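Local coordinates for ArCE4A (Arthrobacter sp. AW19M34-1, PDB 5LGC), which probably removes N-acetyl groups from chitin-like oligosaccharides, as a polysaccharide deacetylase of the NodB-homology type (carbohydrate esterase family 4), at residues A28-D33 with I169-D174; L119-G124 with L138-V143. One frame throughout, in Å; residues are numbered along the deposited sequence.

Contact 1 (A28-D33 with I169-D174); sequences ALTFDD and IILMHD. With NAG (2-acetamido-2-deoxy-beta-D-glucopyranose), chain B; NAG (2-acetamido-2-deoxy-beta-D-glucopyranose), chain C.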
loop_
_atom_site.group_PDB
_atom_site.type_symbol
_atom_site.label_atom_id
_atom_site.label_comp_id
_atom_site.label_asym_id
_atom_site.label_seq_id
_atom_site.Cartn_x
_atom_site.Cartn_y
_atom_site.Cartn_z
ATOM N N ALA A 28 -4.914 7.092 4.458
ATOM C CA ALA A 28 -4.032 6.532 3.440
ATOM C C ALA A 28 -4.690 5.370 2.693
ATOM O O ALA A 28 -4.997 4.337 3.288
ATOM C CB ALA A 28 -2.726 6.078 4.074
ATOM N N LEU A 29 -4.905 5.546 1.391
ATOM C CA LEU A 29 -5.386 4.469 0.526
ATOM C C LEU A 29 -4.212 3.616 0.080
ATOM O O LEU A 29 -3.261 4.128 -0.506
ATOM C CB LEU A 29 -6.115 5.024 -0.697
ATOM C CG LEU A 29 -7.271 5.988 -0.437
ATOM C CD1 LEU A 29 -7.911 6.419 -1.753
ATOM C CD2 LEU A 29 -8.291 5.340 0.475
ATOM N N THR A 30 -4.265 2.318 0.366
ATOM C CA THR A 30 -3.164 1.433 -0.001
ATOM C C THR A 30 -3.644 0.286 -0.878
ATOM O O THR A 30 -4.764 -0.197 -0.731
ATOM C CB THR A 30 -2.460 0.849 1.239
ATOM O OG1 THR A 30 -3.341 -0.065 1.900
ATOM C CG2 THR A 30 -2.066 1.961 2.204
ATOM N N PHE A 31 -2.785 -0.143 -1.795
ATOM C CA PHE A 31 -3.120 -1.225 -2.713
ATOM C C PHE A 31 -2.051 -2.300 -2.693
ATOM O O PHE A 31 -0.866 -2.019 -2.891
ATOM C CB PHE A 31 -3.299 -0.689 -4.133
ATOM C CG PHE A 31 -4.360 0.363 -4.242
ATOM C CD1 PHE A 31 -5.687 0.008 -4.406
ATOM C CD2 PHE A 31 -4.035 1.707 -4.155
ATOM C CE1 PHE A 31 -6.674 0.979 -4.495
ATOM C CE2 PHE A 31 -5.018 2.678 -4.240
ATOM C CZ PHE A 31 -6.339 2.310 -4.412
ATOM N N ASP A 32 -2.475 -3.537 -2.466
ATOM C CA ASP A 32 -1.540 -4.651 -2.378
ATOM C C ASP A 32 -1.523 -5.529 -3.625
ATOM O O ASP A 32 -2.513 -5.603 -4.356
ATOM C CB ASP A 32 -1.872 -5.517 -1.164
ATOM C CG ASP A 32 -1.434 -4.886 0.138
ATOM O OD1 ASP A 32 -1.346 -3.643 0.218
ATOM O OD2 ASP A 32 -1.174 -5.644 1.089
ATOM N N ASP A 33 -0.375 -6.171 -3.844
ATOM C CA ASP A 33 -0.216 -7.312 -4.755
ATOM C C ASP A 33 -0.141 -6.944 -6.224
ATOM O O ASP A 33 -0.185 -7.815 -7.088
ATOM C CB ASP A 33 -1.342 -8.329 -4.560
ATOM C CG ASP A 33 -1.258 -9.033 -3.228
ATOM O OD1 ASP A 33 -0.167 -9.000 -2.624
ATOM O OD2 ASP A 33 -2.273 -9.619 -2.796
ATOM N N ILE A 169 -5.454 3.570 7.790
ATOM C CA ILE A 169 -4.833 2.992 6.616
ATOM C C ILE A 169 -5.801 1.976 6.023
ATOM O O ILE A 169 -6.144 0.991 6.667
ATOM C CB ILE A 169 -3.506 2.311 6.959
ATOM C CG1 ILE A 169 -2.511 3.338 7.493
ATOM C CG2 ILE A 169 -2.952 1.585 5.743
ATOM C CD1 ILE A 169 -1.232 2.732 8.005
ATOM N N ILE A 170 -6.255 2.226 4.802
ATOM C CA ILE A 170 -7.263 1.378 4.186
ATOM C C ILE A 170 -6.622 0.354 3.262
ATOM O O ILE A 170 -5.797 0.695 2.420
ATOM C CB ILE A 170 -8.281 2.218 3.400
ATOM C CG1 ILE A 170 -8.927 3.253 4.323
ATOM C CG2 ILE A 170 -9.342 1.328 2.765
ATOM C CD1 ILE A 170 -9.915 4.148 3.622
ATOM N N LEU A 171 -6.998 -0.909 3.431
ATOM C CA LEU A 171 -6.412 -1.969 2.629
ATOM C C LEU A 171 -7.291 -2.345 1.448
ATOM O O LEU A 171 -8.435 -2.775 1.612
ATOM C CB LEU A 171 -6.147 -3.211 3.480
ATOM C CG LEU A 171 -5.731 -4.435 2.663
ATOM C CD1 LEU A 171 -4.400 -4.210 1.969
ATOM C CD2 LEU A 171 -5.677 -5.680 3.537
ATOM N N MET A 172 -6.736 -2.180 0.256
ATOM C CA MET A 172 -7.380 -2.613 -0.970
ATOM C C MET A 172 -6.381 -3.417 -1.777
ATOM O O MET A 172 -5.189 -3.433 -1.460
ATOM C CB MET A 172 -7.895 -1.415 -1.767
ATOM C CG MET A 172 -9.266 -0.938 -1.311
ATOM S SD MET A 172 -9.694 0.692 -1.944
ATOM C CE MET A 172 -8.299 1.644 -1.352
ATOM N N HIS A 173 -6.852 -4.099 -2.810
ATOM C CA HIS A 173 -5.945 -4.909 -3.606
ATOM C C HIS A 173 -5.978 -4.533 -5.075
ATOM O O HIS A 173 -7.036 -4.482 -5.698
ATOM C CB HIS A 173 -6.264 -6.393 -3.434
ATOM C CG HIS A 173 -5.933 -6.919 -2.074
ATOM N ND1 HIS A 173 -6.701 -6.643 -0.964
ATOM C CD2 HIS A 173 -4.907 -7.689 -1.641
ATOM C CE1 HIS A 173 -6.169 -7.233 0.094
ATOM N NE2 HIS A 173 -5.079 -7.871 -0.290
ATOM N N ASP A 174 -4.797 -4.274 -5.618
ATOM C CA ASP A 174 -4.640 -3.946 -7.024
ATOM C C ASP A 174 -4.529 -5.240 -7.833
ATOM O O ASP A 174 -3.489 -5.540 -8.424
ATOM C CB ASP A 174 -3.413 -3.048 -7.219
ATOM C CG ASP A 174 -3.150 -2.718 -8.677
ATOM O OD1 ASP A 174 -4.072 -2.879 -9.508
ATOM O OD2 ASP A 174 -2.013 -2.309 -8.988
HETATM C C1 NAG B . -5.134 -11.685 2.031
HETATM C C2 NAG B . -3.874 -11.337 1.404
HETATM C C3 NAG B . -4.199 -11.199 -0.097
HETATM C C4 NAG B . -4.552 -12.578 -0.566
HETATM C C5 NAG B . -5.769 -13.047 0.243
HETATM C C6 NAG B . -6.141 -14.458 -0.220
HETATM C C7 NAG B . -2.313 -9.457 1.915
HETATM C C8 NAG B . -2.263 -8.070 2.549
HETATM N N2 NAG B . -3.525 -10.013 1.939
HETATM O O3 NAG B . -3.076 -10.699 -0.824
HETATM O O4 NAG B . -4.922 -12.536 -1.954
HETATM O O5 NAG B . -5.476 -13.059 1.648
HETATM O O6 NAG B . -5.034 -15.343 -0.012
HETATM O O7 NAG B . -1.285 -10.059 1.623
HETATM C C1 NAG C . -7.039 -11.600 6.924
HETATM C C2 NAG C . -7.238 -12.818 6.012
HETATM C C3 NAG C . -6.025 -12.918 5.100
HETATM C C4 NAG C . -5.947 -11.640 4.289
HETATM C C5 NAG C . -5.766 -10.471 5.256
HETATM C C6 NAG C . -5.578 -9.169 4.468
HETATM C C7 NAG C . -6.446 -14.485 7.702
HETATM C C8 NAG C . -6.839 -15.765 8.435
HETATM N N2 NAG C . -7.382 -14.034 6.839
HETATM O O1 NAG C . -8.181 -11.428 7.767
HETATM O O3 NAG C . -6.188 -14.037 4.216
HETATM O O4 NAG C . -4.827 -11.676 3.424
HETATM O O5 NAG C . -6.897 -10.405 6.149
HETATM O O6 NAG C . -6.720 -8.933 3.641
HETATM O O7 NAG C . -5.344 -13.972 7.905
#

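Contact 2 (L119-G124 with L138-V143); sequences LRPPYG and LVLWDV. With NAG (2-acetamido-2-deoxy-beta-D-glucopyranose), chain B; NAG (2-acetamido-2-deoxy-beta-D-glucopyranose), chain C.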
loop_
_atom_site.group_PDB
_atom_site.type_symbol
_atom_site.label_atom_id
_atom_site.label_comp_id
_atom_site.label_asym_id
_atom_site.label_seq_id
_atom_site.Cartn_x
_atom_site.Cartn_y
_atom_site.Cartn_z
ATOM N N LEU A 119 7.395 -1.902 4.538
ATOM C CA LEU A 119 7.022 -3.253 4.131
ATOM C C LEU A 119 5.704 -3.646 4.785
ATOM O O LEU A 119 5.479 -3.363 5.962
ATOM C CB LEU A 119 8.127 -4.257 4.502
ATOM C CG LEU A 119 7.971 -5.703 4.014
ATOM C CD1 LEU A 119 9.328 -6.319 3.714
ATOM C CD2 LEU A 119 7.225 -6.550 5.033
ATOM N N ARG A 120 4.832 -4.300 4.021
ATOM C CA ARG A 120 3.633 -4.905 4.598
ATOM C C ARG A 120 3.768 -6.424 4.577
ATOM O O ARG A 120 3.949 -7.019 3.522
ATOM C CB ARG A 120 2.376 -4.467 3.842
ATOM C CG ARG A 120 1.074 -5.097 4.342
ATOM C CD ARG A 120 -0.140 -4.454 3.674
ATOM N NE ARG A 120 -0.505 -3.169 4.272
ATOM C CZ ARG A 120 -1.260 -2.249 3.678
ATOM N NH1 ARG A 120 -1.724 -2.447 2.451
ATOM N NH2 ARG A 120 -1.539 -1.114 4.306
ATOM N N PRO A 121 3.702 -7.058 5.755
ATOM C CA PRO A 121 3.807 -8.522 5.789
ATOM C C PRO A 121 2.586 -9.201 5.171
ATOM O O PRO A 121 1.455 -8.816 5.474
ATOM C CB PRO A 121 3.916 -8.838 7.285
ATOM C CG PRO A 121 3.316 -7.651 7.981
ATOM C CD PRO A 121 3.619 -6.464 7.100
ATOM N N PRO A 122 2.816 -10.187 4.290
ATOM C CA PRO A 122 1.729 -10.954 3.673
ATOM C C PRO A 122 0.804 -11.576 4.711
ATOM O O PRO A 122 1.279 -12.109 5.716
ATOM C CB PRO A 122 2.474 -12.032 2.878
ATOM C CG PRO A 122 3.764 -11.373 2.514
ATOM C CD PRO A 122 4.129 -10.549 3.726
ATOM N N TYR A 123 -0.503 -11.476 4.470
ATOM C CA TYR A 123 -1.537 -12.017 5.357
ATOM C C TYR A 123 -1.537 -11.340 6.722
ATOM O O TYR A 123 -2.239 -11.771 7.633
ATOM C CB TYR A 123 -1.372 -13.535 5.498
ATOM C CG TYR A 123 -1.133 -14.182 4.155
ATOM C CD1 TYR A 123 -2.147 -14.244 3.210
ATOM C CD2 TYR A 123 0.117 -14.687 3.811
ATOM C CE1 TYR A 123 -1.933 -14.812 1.967
ATOM C CE2 TYR A 123 0.340 -15.256 2.568
ATOM C CZ TYR A 123 -0.690 -15.314 1.650
ATOM O OH TYR A 123 -0.477 -15.876 0.411
ATOM N N GLY A 124 -0.766 -10.262 6.845
ATOM C CA GLY A 124 -0.655 -9.527 8.093
ATOM C C GLY A 124 0.103 -10.316 9.142
ATOM O O GLY A 124 0.152 -9.934 10.311
ATOM N N LEU A 138 7.098 -1.998 9.574
ATOM C CA LEU A 138 6.021 -2.842 9.079
ATOM C C LEU A 138 4.723 -2.063 9.086
ATOM O O LEU A 138 4.340 -1.498 10.104
ATOM C CB LEU A 138 5.883 -4.115 9.918
ATOM C CG LEU A 138 6.788 -5.289 9.557
ATOM C CD1 LEU A 138 8.243 -4.976 9.872
ATOM C CD2 LEU A 138 6.328 -6.541 10.301
ATOM N N VAL A 139 4.050 -2.024 7.944
ATOM C CA VAL A 139 2.803 -1.279 7.837
ATOM C C VAL A 139 1.635 -2.220 7.611
ATOM O O VAL A 139 1.568 -2.914 6.599
ATOM C CB VAL A 139 2.843 -0.252 6.690
ATOM C CG1 VAL A 139 1.553 0.540 6.659
ATOM C CG2 VAL A 139 4.031 0.677 6.848
ATOM N N LEU A 140 0.712 -2.243 8.565
ATOM C CA LEU A 140 -0.474 -3.067 8.428
ATOM C C LEU A 140 -1.627 -2.190 7.945
ATOM O O LEU A 140 -1.443 -1.358 7.058
ATOM C CB LEU A 140 -0.809 -3.766 9.750
ATOM C CG LEU A 140 0.068 -4.952 10.192
ATOM C CD1 LEU A 140 0.070 -6.056 9.151
ATOM C CD2 LEU A 140 1.499 -4.543 10.526
ATOM N N TRP A 141 -2.804 -2.368 8.527
ATOM C CA TRP A 141 -3.983 -1.606 8.128
ATOM C C TRP A 141 -4.974 -1.584 9.275
ATOM O O TRP A 141 -4.896 -2.415 10.180
ATOM C CB TRP A 141 -4.630 -2.220 6.884
ATOM C CG TRP A 141 -4.980 -3.650 7.100
ATOM C CD1 TRP A 141 -6.140 -4.139 7.625
ATOM C CD2 TRP A 141 -4.148 -4.783 6.836
ATOM N NE1 TRP A 141 -6.085 -5.506 7.695
ATOM C CE2 TRP A 141 -4.873 -5.928 7.215
ATOM C CE3 TRP A 141 -2.861 -4.942 6.307
ATOM C CZ2 TRP A 141 -4.358 -7.215 7.087
ATOM C CZ3 TRP A 141 -2.350 -6.222 6.179
ATOM C CH2 TRP A 141 -3.098 -7.341 6.568
ATOM N N ASP A 142 -5.918 -0.649 9.256
ATOM C CA ASP A 142 -6.957 -0.689 10.276
ATOM C C ASP A 142 -8.328 -0.829 9.628
ATOM O O ASP A 142 -9.316 -1.113 10.301
ATOM C CB ASP A 142 -6.901 0.547 11.173
ATOM C CG ASP A 142 -7.297 1.806 10.448
ATOM O OD1 ASP A 142 -6.779 2.034 9.336
ATOM O OD2 ASP A 142 -8.135 2.561 10.987
ATOM N N VAL A 143 -8.381 -0.645 8.315
ATOM C CA VAL A 143 -9.614 -0.873 7.575
ATOM C C VAL A 143 -9.382 -1.914 6.488
ATOM O O VAL A 143 -8.615 -1.693 5.550
ATOM C CB VAL A 143 -10.159 0.428 6.933
ATOM C CG1 VAL A 143 -11.467 0.150 6.209
ATOM C CG2 VAL A 143 -10.367 1.502 7.994
HETATM C C1 NAG B . -5.134 -11.685 2.031
HETATM C C2 NAG B . -3.874 -11.337 1.404
HETATM C C3 NAG B . -4.199 -11.199 -0.097
HETATM C C4 NAG B . -4.552 -12.578 -0.566
HETATM C C5 NAG B . -5.769 -13.047 0.243
HETATM C C6 NAG B . -6.141 -14.458 -0.220
HETATM C C7 NAG B . -2.313 -9.457 1.915
HETATM C C8 NAG B . -2.263 -8.070 2.549
HETATM N N2 NAG B . -3.525 -10.013 1.939
HETATM O O3 NAG B . -3.076 -10.699 -0.824
HETATM O O4 NAG B . -4.922 -12.536 -1.954
HETATM O O5 NAG B . -5.476 -13.059 1.648
HETATM O O6 NAG B . -5.034 -15.343 -0.012
HETATM O O7 NAG B . -1.285 -10.059 1.623
HETATM C C1 NAG C . -7.039 -11.600 6.924
HETATM C C2 NAG C . -7.238 -12.818 6.012
HETATM C C3 NAG C . -6.025 -12.918 5.100
HETATM C C4 NAG C . -5.947 -11.640 4.289
HETATM C C5 NAG C . -5.766 -10.471 5.256
HETATM C C6 NAG C . -5.578 -9.169 4.468
HETATM C C7 NAG C . -6.446 -14.485 7.702
HETATM C C8 NAG C . -6.839 -15.765 8.435
HETATM N N2 NAG C . -7.382 -14.034 6.839
HETATM O O1 NAG C . -8.181 -11.428 7.767
HETATM O O3 NAG C . -6.188 -14.037 4.216
HETATM O O4 NAG C . -4.827 -11.676 3.424
HETATM O O5 NAG C . -6.897 -10.405 6.149
HETATM O O6 NAG C . -6.720 -8.933 3.641
HETATM O O7 NAG C . -5.344 -13.972 7.905
#

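Contact 1 (A28-D33 with I169-D174)
Thr30 and Ile170 meet midway along two parallel strands, 26-32 and 168-173, paired from Ala28-Ile169 to Asp32-His173 in the barrel-like sheet of a NodB-homology domain, where TFDD and LMH are recognised family motifs. Ile170 O takes two donors from one residue: Thr30 N nearly in line with the carbonyl, and Thr30 OG1 at 2.6 Å from above the carbonyl plane. Further along, Asp32 N bonds Met172 O. With chi1 at 69°, OG1 is placed between its own backbone N and carbonyl carbon, within reach of Ile170 O, while the methyl CG2 rests on Ile169 CG2 at 3.7 Å. The hydroxyl also bonds to Arg120, which forms a salt bridge with Asp32; a valine at Thr30 would probably leave Ile170 O with one donor fewer and the guanidinium with one anchor fewer.

On the opposite face the grip is apolar. Met172 bends at chi3 (-56°), bringing its methyl CE to 3.6 Å from Phe31 CE1; its SD, 5.0 Å from the Phe31 ring centroid and oblique to it, makes a Met-aromatic contact. Leu29 CD2 runs beside Ile170 CD1, 3.7 Å away, and helix 177-192 covers this greasy layer.

At the C-terminal ends the strands reach a bound sugar. Leu171 CD1 lies 3.6 Å from Asp32 CG, giving that carboxylate an apolar flank. The backbone of His173 is held by Asp147 and Ser179, and its ring meets that of Trp148. Asp33 OD2 lies at the edge of the His173 imidazole, in its plane, 3.5 Å from CD2 of His173. His173 NE2 lies 3.4 Å from C3 of NAG (chain B).

Contact 2 (L119-G124 with L138-V143)
Backbone and guanidinium hydrogen bonds tie Leu119 and Arg120 to Val139 and Leu140. Val139 N reaches Leu119 O at 2.8 Å, beside a single bridge between Leu119 and Leu138. Arg120 NE bonds Val139 O at 3.1 Å and Arg120 NH2 bonds Leu140 O at 2.8 Å, both donors lying above their carbonyl planes. The bend at chi3 (-80°) turns the flat group across these consecutive carbonyls, a double grip that suits arginine, with its several N-H directions. NH1 serves strand 26-32, with Asp32 as its salt-bridge partner and Thr30 OG1 beside it, and the bonds on both sides probably limit the guanidinium's rotation.

The indole edge of Trp141 meets the guanidinium over one face, with the planes 89° apart and CE3 3.6 Å from Arg120 NE. Trp141 CH2 also lies 3.6 Å from Gly124 CA, a site where a side chain would run into the indole and the backbone's positive phi suits glycine.

Pro121 CG rests between Leu138 CD2 and Leu140 CD1, the latter 3.8 Å away.

Toward the sugars, Tyr123 N gives a long, straight bond of 3.3 Å to O7 of NAG (chain B), and Trp141 CZ2 packs 3.5 Å from C6 of NAG (chain C). Such an arginine, prolines and tyrosine form this protein's version (RPPY) of the RxPY motif of NodB-type deacetylases, which here lines one side of the acetyl-sugar cleft.

In the fold
The centres of contacts 1 and 2 lie about 10 Å apart within one NodB-homology range. Along the chain strand 26-32 comes first, then 119-124 and 138-143, and last strand 168-173, so both segments of contact 2 fall between those of contact 1. Contact 1 belongs to the parallel sheet at the buried middle of the chain; contact 2 joins the loop 119-124 to the short strand 138-139 and the chain after it, nearer the surface. They meet directly: Asp142 OD1 probably bonds Ile169 N at 2.6 Å, and the Arg120 side chain packs on Ile169 and Leu171. Both touch the two sugars, so strand ends and loop together shape one saccharide-binding cleft.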